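Local atomic coordinates of protein UL16 (Human herpesvirus 5 strain ad169, PDB entry 2WY3), a protein that helps the virus escape natural killer cells by sequestering ligands of the host KLRK1 receptor, ULBP1 and ULBP2 among them, inside the infected cell. Residues G4-S8 and N9-R13; T17-A20 and S21-P24. One frame throughout, in Å; residues are numbered along the deposited sequence. Where two conformers were deposited one is given.

Contact 1: G4-S8 and N9-R13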
# COMPACT_ATOMS: atom_id res chain seq x y z
N GLY B 4 14.38 15.76 10.42
CA GLY B 4 13.73 17.02 10.14
C GLY B 4 14.30 17.76 8.94
O GLY B 4 14.98 17.17 8.10
N SER B 5 14.01 19.05 8.86
CA SER B 5 14.34 19.83 7.67
C SER B 5 15.16 21.08 8.00
O SER B 5 14.72 21.91 8.78
CB SER B 5 13.05 20.24 6.94
OG SER B 5 13.28 21.34 6.07
N LYS B 6 16.35 21.19 7.42
CA LYS B 6 17.16 22.38 7.63
C LYS B 6 16.53 23.62 7.00
O LYS B 6 16.60 24.71 7.55
CB LYS B 6 18.58 22.19 7.10
CG LYS B 6 19.41 21.19 7.89
CD LYS B 6 20.81 21.05 7.31
CE LYS B 6 21.69 20.19 8.21
NZ LYS B 6 21.73 20.74 9.60
N SER B 7 15.90 23.46 5.84
CA SER B 7 15.33 24.61 5.15
C SER B 7 14.14 25.19 5.91
O SER B 7 13.87 26.38 5.84
CB SER B 7 14.94 24.26 3.70
OG SER B 7 13.87 23.33 3.66
N SER B 8 13.44 24.34 6.65
CA SER B 8 12.27 24.77 7.43
C SER B 8 12.66 25.12 8.87
O SER B 8 11.79 25.37 9.71
CB SER B 8 11.21 23.66 7.46
OG SER B 8 10.87 23.22 6.16
N ASN B 9 13.96 25.12 9.14
CA ASN B 9 14.46 25.39 10.49
C ASN B 9 13.81 24.47 11.52
O ASN B 9 13.55 24.87 12.66
CB ASN B 9 14.24 26.86 10.87
CG ASN B 9 15.07 27.28 12.06
OD1 ASN B 9 16.11 26.68 12.35
ND2 ASN B 9 14.62 28.31 12.76
N SER B 10 13.53 23.24 11.12
CA SER B 10 12.93 22.28 12.02
C SER B 10 13.75 21.00 12.04
O SER B 10 13.41 20.02 11.37
CB SER B 10 11.49 21.99 11.61
OG SER B 10 10.90 21.04 12.48
N THR B 11 14.83 21.02 12.80
CA THR B 11 15.71 19.87 12.92
C THR B 11 15.66 19.36 14.35
O THR B 11 15.55 20.15 15.28
CB THR B 11 17.16 20.23 12.56
OG1 THR B 11 17.22 20.69 11.20
CG2 THR B 11 18.07 19.02 12.73
N CYS B 12 15.73 18.05 14.53
CA CYS B 12 15.73 17.52 15.87
C CYS B 12 16.77 16.41 16.02
O CYS B 12 17.02 15.62 15.12
CB CYS B 12 14.31 17.14 16.33
SG CYS B 12 13.46 15.68 15.63
N ARG B 13 17.44 16.42 17.17
CA ARG B 13 18.43 15.38 17.44
C ARG B 13 17.70 14.18 18.05
O ARG B 13 17.05 14.31 19.08
CB ARG B 13 19.51 15.89 18.40
CG ARG B 13 20.54 14.85 18.80
CD ARG B 13 21.49 14.53 17.66
NE ARG B 13 22.01 15.74 17.03
CZ ARG B 13 23.03 16.45 17.50
NH1 ARG B 13 23.65 16.07 18.61
NH2 ARG B 13 23.43 17.54 16.86
O HOH W 1 17.80 17.93 9.14
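S5 and S10 face each other as an antiparallel hydrogen-bonded pair whose two backbone bonds close the hairpin between strand 2-3 and strand 10-13. S10 N gives to S5 O at 2.9 Å, and the return bond, S5 N to S10 O, is 2.8 Å long. G4 adds to the same acceptor: its CA lies 3.3 Å from S10 O in a CA-H...O contact. G4, having no side chain, lets the two strands come close, its CA lying 4.4 Å from T11 CA in an antiparallel non-hydrogen-bonded pair.

Beyond S5 and S10 the chain reverses through a type I turn from K6 to N9, closed by N9 N to K6 O at 3.1 Å. The four residues K6 to N9 between this doubly bonded pair make a 4:4 hairpin, with N9 in the left-handed backbone conformation; N9 and S10 both face S5, a G1 beta bulge.

The turn is also braced from within. S5 OG accepts from S8 N at 3.1 Å, an ST motif, and D46 holds the same hydroxyl from outside the hairpin. The other carboxylate oxygen of D46 takes S7 N, tying the turn to the loop that follows strand 34-41. T11 OG1 lies beside its own backbone N (chi1 -61°), which turns it toward the start of the turn: S5 O is 3.7 Å away, and K6 CG lies 4.0 Å from T11 OG1, a loose contact. Further along strand 10-13, C12 pairs through its backbone with L3 and forms the disulfide with C117.

Contact 2: T17-A20 and S21-P24. With NAG (2-acetamido-2-deoxy-beta-D-glucopyranose), chain H.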
# COMPACT_ATOMS: atom_id res chain seq x y z
N THR B 17 15.94 7.04 23.69
CA THR B 17 15.49 6.82 25.06
C THR B 17 14.22 7.62 25.39
O THR B 17 13.51 7.31 26.33
CB THR B 17 16.60 7.18 26.07
OG1 THR B 17 17.81 6.52 25.68
CG2 THR B 17 16.22 6.75 27.48
N GLU B 18 13.94 8.65 24.60
CA GLU B 18 12.78 9.50 24.85
C GLU B 18 11.54 9.00 24.12
O GLU B 18 10.43 9.45 24.41
CB GLU B 18 13.06 10.94 24.45
CG GLU B 18 14.09 11.65 25.31
CD GLU B 18 14.47 13.00 24.76
OE1 GLU B 18 13.92 13.38 23.70
OE2 GLU B 18 15.31 13.69 25.38
N LEU B 19 11.72 8.09 23.17
CA LEU B 19 10.60 7.70 22.30
C LEU B 19 9.44 7.05 23.06
O LEU B 19 8.28 7.29 22.74
CB LEU B 19 11.06 6.77 21.18
CG LEU B 19 12.01 7.39 20.15
CD1 LEU B 19 12.44 6.33 19.13
CD2 LEU B 19 11.36 8.57 19.47
N ALA B 20 9.75 6.21 24.04
CA ALA B 20 8.69 5.50 24.76
C ALA B 20 7.63 6.43 25.33
O ALA B 20 6.44 6.12 25.29
CB ALA B 20 9.28 4.61 25.85
N SER B 21 8.06 7.57 25.87
CA SER B 21 7.17 8.52 26.54
C SER B 21 6.42 9.50 25.61
O SER B 21 5.53 10.22 26.06
CB SER B 21 7.92 9.29 27.63
OG SER B 21 8.91 10.14 27.06
N ILE B 22 6.78 9.52 24.34
CA ILE B 22 6.10 10.41 23.40
C ILE B 22 4.71 9.86 23.06
O ILE B 22 4.57 8.67 22.82
CB ILE B 22 6.94 10.57 22.10
CG1 ILE B 22 8.23 11.33 22.41
CG2 ILE B 22 6.12 11.28 21.00
CD1 ILE B 22 9.20 11.40 21.24
N HIS B 23 3.70 10.73 23.08
CA HIS B 23 2.34 10.33 22.71
C HIS B 23 2.21 10.26 21.20
O HIS B 23 2.34 11.29 20.52
CB HIS B 23 1.34 11.37 23.24
CG HIS B 23 -0.09 10.96 23.07
ND1 HIS B 23 -0.87 11.41 22.02
CD2 HIS B 23 -0.89 10.16 23.82
CE1 HIS B 23 -2.08 10.88 22.12
NE2 HIS B 23 -2.12 10.12 23.20
N PRO B 24 1.93 9.07 20.65
CA PRO B 24 1.84 8.92 19.19
C PRO B 24 0.52 9.44 18.65
O PRO B 24 -0.49 9.45 19.37
CB PRO B 24 1.89 7.39 18.98
CG PRO B 24 2.41 6.83 20.28
CD PRO B 24 1.87 7.77 21.34
C1 NAG H . 18.25 10.92 26.06
C2 NAG H . 19.35 11.79 26.69
C3 NAG H . 19.54 11.48 28.17
C4 NAG H . 18.21 11.48 28.90
C5 NAG H . 17.19 10.60 28.20
C6 NAG H . 15.82 10.78 28.85
C7 NAG H . 21.20 12.60 25.35
C8 NAG H . 22.46 12.28 24.61
N2 NAG H . 20.60 11.59 25.98
O3 NAG H . 20.38 12.46 28.74
O4 NAG H . 18.41 11.01 30.22
O5 NAG H . 17.06 10.95 26.83
O6 NAG H . 15.41 12.12 28.66
O7 NAG H . 20.75 13.75 25.36
O HOH W 2 10.90 7.53 27.04
O HOH W 3 3.90 6.69 24.81
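I22 and L19 meet across a short helical turn, residues 17-20 having helical backbone angles without the regular bonds of a helix, in the loop between strand 10-13 and strand 27-31. I22 N donates to L19 O at 3.1 Å, an i to i+3 bond.

From there the isoleucine side chain runs back along the turn. Its CB sits 3.6 Å from L19 O. CG1 lies beside the backbone N (chi1 -68°), a torsion that sends this branch over the preceding turn, where it comes within 3.5 Å of E18 O. The terminal CD1 then reaches the leucine, 4.0 Å from L19 CD2, and the two side chains pass at a slant. L19 points away from residues 21-24 and buries itself against R111, D113 and L115 of strand 110-118 and T122 of strand 121-131; I22 rests on I124 of the latter. The turn therefore lies over strands 110-118 and 121-131 of the six-stranded sheet, with its apolar side inward.

S21 serves the polar side. Its OG takes the position between the backbone N and the carbonyl carbon (chi1 66°), folding back to donate to E18 O at 3.1 Å, tilted out of the carbonyl plane. S21 N makes only a weak bond to that oxygen and also donates to a water, which in turn donates a hydrogen bond to T17 O. A second water bridges A20 O and I22 O where the turn unwinds.

At the opposite end T17 and E18 border the N-acetylglucosamine attached to N15. T17 packs its CB and CG2 near the sugar C5. E18 lays its CG 3.4 Å from NAG O5, and the chain, extended beyond CG, carries OE2 alongside the sugar O5 and O6, at 3.6 Å from each.

Contact 1 and contact 2 follow one another in the sequence, their centres about 19 Å apart, and do not otherwise touch. Neither belongs wholly to the core: 4-8 with 9-13 is partly buried, with G4 and S5 inside, whereas 17-20 with 21-24 is a surface contact with L19 as its buried member. The first belongs to a two-stranded hairpin and is chiefly polar; the second belongs to a helical turn and adds an apolar leucine-isoleucine pair. Strands 110-118 and 121-131 lie behind contact 2, while contact 1 is joined to the former by the C12-C117 disulfide, giving both a connection to the six-stranded sheet.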